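Local coordinates for protein BONZAI 1 (Arabidopsis thaliana, PDB 6KXT) that restrains cell death and defence responses in plants and binds phospholipids in a calcium-dependent way, here represented by its second C2 domain, at residues V100-L104 with S105-K109; V67-V71 with Q72-S76. All blocks are in the same frame, centred on the assembly; numbering follows the deposited sequence. Where two conformers were deposited one is given.

Contact 1: V100-L104 with S105-K109; sequences VQKSL and SDLEK
Ser103 and Asp106 hold each other by two reciprocal hydrogen bonds. Asp106 N donates to Ser103 OG at 3.0 Å, and Ser103 N donates to Asp106 OD2, also at 3.0 Å. The second bond is almost straight at the hydrogen (172°), yet it reaches OD2 from above the carboxylate, 44° out of its plane. Ser103 OG stands between its own backbone N and carbonyl carbon (chi1 63°), the position from which it meets Asp106 N. Backbone bonds continue the turn: Leu107 N donates to Ser103 O and Glu108 N to Leu104 O. The reciprocal Ser103–Asp106 pair is a capping box, with Ser103 as the N-cap where strand 95-102 of the C2 domain passes into helix 104-113.

A water adds a polar bridge, accepting from Lys102 NZ and donating to Asp106 OD2, each at 2.7 Å. Lys102 NZ itself stays 4.7 Å from Asp106 OD2, so the opposite charges are linked through water rather than by direct contact; NZ also donates to Gln101 O at 3.2 Å.

Apolar contacts line the same turn. The Lys102 chain, bent at chi2, crosses Asp106 at about a right angle and lays CD 3.5 Å from Asp106 CB. Its CB touches Leu107 CD2, while Leu104 CD2 meets Leu107 CD1; both leucines also pack on Ile16 of strand 13-21.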
loop_
_atom_site.group_PDB
_atom_site.type_symbol
_atom_site.label_atom_id
_atom_site.label_comp_id
_atom_site.label_asym_id
_atom_site.label_seq_id
_atom_site.Cartn_x
_atom_site.Cartn_y
_atom_site.Cartn_z
ATOM N N VAL A 100 -2.542 2.164 -5.751
ATOM C CA VAL A 100 -2.443 0.761 -6.231
ATOM C C VAL A 100 -3.628 -0.041 -5.669
ATOM O O VAL A 100 -4.085 0.273 -4.566
ATOM C CB VAL A 100 -1.068 0.236 -5.762
ATOM C CG1 VAL A 100 -0.988 -1.272 -5.666
ATOM C CG2 VAL A 100 0.048 0.857 -6.625
ATOM N N GLN A 101 -4.108 -0.981 -6.434
ATOM C CA GLN A 101 -5.129 -1.947 -5.991
ATOM C C GLN A 101 -4.567 -3.349 -6.185
ATOM O O GLN A 101 -4.393 -3.779 -7.328
ATOM C CB GLN A 101 -6.457 -1.693 -6.687
ATOM C CG GLN A 101 -7.488 -2.748 -6.282
ATOM C CD GLN A 101 -8.854 -2.541 -6.892
ATOM O OE1 GLN A 101 -9.279 -1.419 -7.122
ATOM N NE2 GLN A 101 -9.543 -3.639 -7.128
ATOM N N LYS A 102 -4.250 -4.021 -5.086
ATOM C CA LYS A 102 -3.547 -5.321 -5.096
ATOM C C LYS A 102 -4.020 -6.118 -3.891
ATOM O O LYS A 102 -4.217 -5.545 -2.834
ATOM C CB LYS A 102 -2.034 -5.123 -4.949
ATOM C CG LYS A 102 -1.316 -4.550 -6.157
ATOM C CD LYS A 102 -0.918 -5.637 -7.129
ATOM C CE LYS A 102 -0.707 -5.144 -8.537
ATOM N NZ LYS A 102 -1.983 -4.803 -9.201
ATOM N N SER A 103 -4.071 -7.434 -3.995
ATOM C CA SER A 103 -4.288 -8.316 -2.840
ATOM C C SER A 103 -2.969 -8.641 -2.168
ATOM O O SER A 103 -1.893 -8.380 -2.727
ATOM C CB SER A 103 -4.912 -9.619 -3.245
ATOM O OG SER A 103 -4.036 -10.341 -4.112
ATOM N N LEU A 104 -2.999 -9.227 -0.993
ATOM C CA LEU A 104 -1.756 -9.702 -0.350
ATOM C C LEU A 104 -1.095 -10.724 -1.273
ATOM O O LEU A 104 0.163 -10.746 -1.337
ATOM C CB LEU A 104 -2.054 -10.281 1.035
ATOM C CG LEU A 104 -2.457 -9.334 2.163
ATOM C CD1 LEU A 104 -2.488 -10.055 3.512
ATOM C CD2 LEU A 104 -1.568 -8.121 2.220
ATOM N N SER A 105 -1.872 -11.622 -1.896
ATOM C CA SER A 105 -1.312 -12.637 -2.819
ATOM C C SER A 105 -0.512 -11.911 -3.907
ATOM O O SER A 105 0.602 -12.345 -4.308
ATOM C CB SER A 105 -2.448 -13.494 -3.364
ATOM O OG SER A 105 -1.902 -14.443 -4.239
ATOM N N ASP A 106 -1.050 -10.839 -4.443
ATOM C CA ASP A 106 -0.385 -10.038 -5.496
ATOM C C ASP A 106 0.882 -9.376 -4.955
ATOM O O ASP A 106 1.947 -9.429 -5.621
ATOM C CB ASP A 106 -1.315 -8.918 -5.961
ATOM C CG ASP A 106 -2.566 -9.321 -6.709
ATOM O OD1 ASP A 106 -2.596 -10.428 -7.269
ATOM O OD2 ASP A 106 -3.520 -8.474 -6.731
ATOM N N LEU A 107 0.835 -8.835 -3.755
ATOM C CA LEU A 107 2.040 -8.207 -3.169
ATOM C C LEU A 107 3.132 -9.261 -3.002
ATOM O O LEU A 107 4.301 -8.955 -3.200
ATOM C CB LEU A 107 1.673 -7.566 -1.838
ATOM C CG LEU A 107 0.686 -6.382 -1.933
ATOM C CD1 LEU A 107 0.446 -5.828 -0.542
ATOM C CD2 LEU A 107 1.157 -5.283 -2.896
ATOM N N GLU A 108 2.789 -10.485 -2.612
ATOM C CA GLU A 108 3.797 -11.555 -2.480
ATOM C C GLU A 108 4.406 -11.836 -3.853
ATOM O O GLU A 108 5.627 -12.020 -3.913
ATOM C CB GLU A 108 3.122 -12.773 -1.885
ATOM C CG GLU A 108 4.070 -13.919 -1.623
ATOM C CD GLU A 108 3.413 -15.110 -0.914
ATOM O OE1 GLU A 108 2.248 -15.327 -1.109
ATOM O OE2 GLU A 108 4.137 -15.776 -0.184
ATOM N N LYS A 109 3.614 -11.851 -4.909
ATOM C CA LYS A 109 4.143 -12.126 -6.268
ATOM C C LYS A 109 5.101 -10.995 -6.677
ATOM O O LYS A 109 6.174 -11.294 -7.248
ATOM C CB LYS A 109 2.986 -12.353 -7.224
ATOM C CG LYS A 109 2.222 -13.651 -7.001
ATOM C CD LYS A 109 0.976 -13.633 -7.832
ATOM C CE LYS A 109 0.170 -14.902 -7.716
ATOM N NZ LYS A 109 -0.508 -15.042 -6.410
HETATM O O HOH W 1 -3.744 -6.894 -8.959
#

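Contact 2: V67-V71 with Q72-S76; sequences VFLSV and QQVGS
A capping box formed by Ser70 and Gln73 starts the short helix 71-74 directly after strand 67-70, an edge strand of the C2 domain's five-stranded antiparallel sheet. Gln73 N donates to Ser70 OG at 3.0 Å, the N-cap bond, and Ser70 N returns a bond to Gln73 OE1 at 2.8 Å. The return bond is nearly straight at the hydrogen (169°) and lies in the carbonyl plane of the side-chain amide. Beyond CG the Gln73 chain runs extended (chi2 171°), carrying the amide back along the strand until OE1 also comes 3.3 Å from Leu69 CA. The other end of this amide reaches the strand through water: NE2 donates to a water that in turn donates to Phe68 O. Partners at both ends of the amide would favour this orientation.

Helical backbone bonding is less regular. Gln73 N and Val74 N make weak bonds to Ser70 O, and Val74 N makes another weak one to Val71 O. The shortest of these backbone bonds is Gly75 N to Val71 O, at 2.7 Å, though its angle at the hydrogen is only 134°. Gly75 then leaves helical geometry with a positive phi, ending a helix of about one turn.

Gln72 bends at chi2, setting OE1 3.6 Å from Ser70 CB and NE2 3.8 Å from Val71 CB; its NE2 also donates to Ser10 O. On the buried face Leu69 CB approaches Val74 CG1. Leu69 and Gln73 also touch Val50 of strand 48-52, in the other sheet, while the backbone of Leu69 pairs with Thr14 of strand 13-21, and helix 104-113 covers the Leu69–Val74 side.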
loop_
_atom_site.group_PDB
_atom_site.type_symbol
_atom_site.label_atom_id
_atom_site.label_comp_id
_atom_site.label_asym_id
_atom_site.label_seq_id
_atom_site.Cartn_x
_atom_site.Cartn_y
_atom_site.Cartn_z
ATOM N N VAL A 67 4.885 -3.031 8.204
ATOM C CA VAL A 67 3.476 -3.077 8.610
ATOM C C VAL A 67 3.036 -4.531 8.768
ATOM O O VAL A 67 3.591 -5.416 8.124
ATOM C CB VAL A 67 2.566 -2.292 7.666
ATOM C CG1 VAL A 67 3.016 -0.832 7.527
ATOM C CG2 VAL A 67 2.427 -2.924 6.315
ATOM N N PHE A 68 2.061 -4.769 9.626
ATOM C CA PHE A 68 1.535 -6.119 9.912
ATOM C C PHE A 68 0.064 -6.132 9.562
ATOM O O PHE A 68 -0.688 -5.271 10.027
ATOM C CB PHE A 68 1.696 -6.442 11.399
ATOM C CG PHE A 68 3.140 -6.484 11.789
ATOM C CD1 PHE A 68 3.805 -5.320 12.151
ATOM C CD2 PHE A 68 3.863 -7.651 11.667
ATOM C CE1 PHE A 68 5.169 -5.320 12.382
ATOM C CE2 PHE A 68 5.216 -7.662 11.966
ATOM C CZ PHE A 68 5.856 -6.510 12.336
ATOM N N LEU A 69 -0.331 -7.028 8.690
ATOM C CA LEU A 69 -1.731 -7.129 8.240
ATOM C C LEU A 69 -2.281 -8.526 8.529
ATOM O O LEU A 69 -1.695 -9.538 8.101
ATOM C CB LEU A 69 -1.783 -6.834 6.744
ATOM C CG LEU A 69 -1.495 -5.396 6.354
ATOM C CD1 LEU A 69 -1.257 -5.265 4.857
ATOM C CD2 LEU A 69 -2.613 -4.464 6.829
ATOM N N SER A 70 -3.398 -8.561 9.206
ATOM C CA SER A 70 -4.148 -9.819 9.453
ATOM C C SER A 70 -5.109 -10.079 8.303
ATOM O O SER A 70 -5.493 -9.161 7.545
ATOM C CB SER A 70 -4.894 -9.702 10.758
ATOM O OG SER A 70 -6.020 -8.841 10.602
ATOM N N VAL A 71 -5.630 -11.295 8.257
ATOM C CA VAL A 71 -6.740 -11.685 7.379
ATOM C C VAL A 71 -7.997 -10.879 7.728
ATOM O O VAL A 71 -8.696 -10.509 6.802
ATOM C CB VAL A 71 -6.964 -13.207 7.455
ATOM C CG1 VAL A 71 -8.276 -13.605 6.807
ATOM C CG2 VAL A 71 -5.798 -13.940 6.792
ATOM N N GLN A 72 -8.214 -10.557 8.994
ATOM C CA GLN A 72 -9.424 -9.771 9.333
ATOM C C GLN A 72 -9.295 -8.349 8.745
ATOM O O GLN A 72 -10.305 -7.757 8.351
ATOM C CB GLN A 72 -9.606 -9.819 10.841
ATOM C CG GLN A 72 -9.854 -11.247 11.379
ATOM C CD GLN A 72 -8.672 -12.209 11.266
ATOM O OE1 GLN A 72 -7.546 -11.932 11.752
ATOM N NE2 GLN A 72 -8.976 -13.394 10.696
ATOM N N GLN A 73 -8.093 -7.803 8.663
ATOM C CA GLN A 73 -7.867 -6.446 8.117
ATOM C C GLN A 73 -8.092 -6.449 6.607
ATOM O O GLN A 73 -8.428 -5.381 6.095
ATOM C CB GLN A 73 -6.486 -5.938 8.531
ATOM C CG GLN A 73 -6.391 -5.512 9.992
ATOM C CD GLN A 73 -4.982 -5.231 10.402
ATOM O OE1 GLN A 73 -4.077 -6.058 10.231
ATOM N NE2 GLN A 73 -4.741 -4.012 10.872
ATOM N N VAL A 74 -7.775 -7.521 5.882
ATOM C CA VAL A 74 -7.779 -7.498 4.405
ATOM C C VAL A 74 -8.943 -8.285 3.819
ATOM O O VAL A 74 -9.179 -8.125 2.601
ATOM C CB VAL A 74 -6.418 -7.973 3.826
ATOM C CG1 VAL A 74 -5.263 -7.099 4.292
ATOM C CG2 VAL A 74 -6.133 -9.435 4.132
ATOM N N GLY A 75 -9.620 -9.109 4.631
ATOM C CA GLY A 75 -10.729 -9.989 4.212
ATOM C C GLY A 75 -10.215 -11.379 3.933
ATOM O O GLY A 75 -10.595 -12.338 4.638
ATOM N N SER A 76 -9.284 -11.507 2.983
ATOM C CA SER A 76 -8.615 -12.794 2.696
ATOM C C SER A 76 -7.351 -12.473 1.921
ATOM O O SER A 76 -7.237 -11.315 1.457
ATOM C CB SER A 76 -9.489 -13.711 1.866
ATOM O OG SER A 76 -9.624 -13.220 0.543
HETATM O O HOH W 2 -1.831 -3.034 10.931
#

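Contact 2 closes before contact 1 opens, with strand 81-87 and most of strand 95-102 between them in the chain. Their centres lie about 12 Å apart, and each marks a strand-to-helix passage in the same C2 domain: 67-70 is an outermost strand of the five-stranded sheet, 95-102 of the four-stranded one. The two junctions meet through Leu104, whose CD1 is 3.7 Å from Val74 CG2 and whose CD2 is 3.9 Å from Leu69 CD1. Strand 13-21 is shared ground, paired with 67-70 and touched by side chains of helix 104-113. An outermost strand of each sheet thus leads into a capped helix, and the two junctions pack together through apolar side chains.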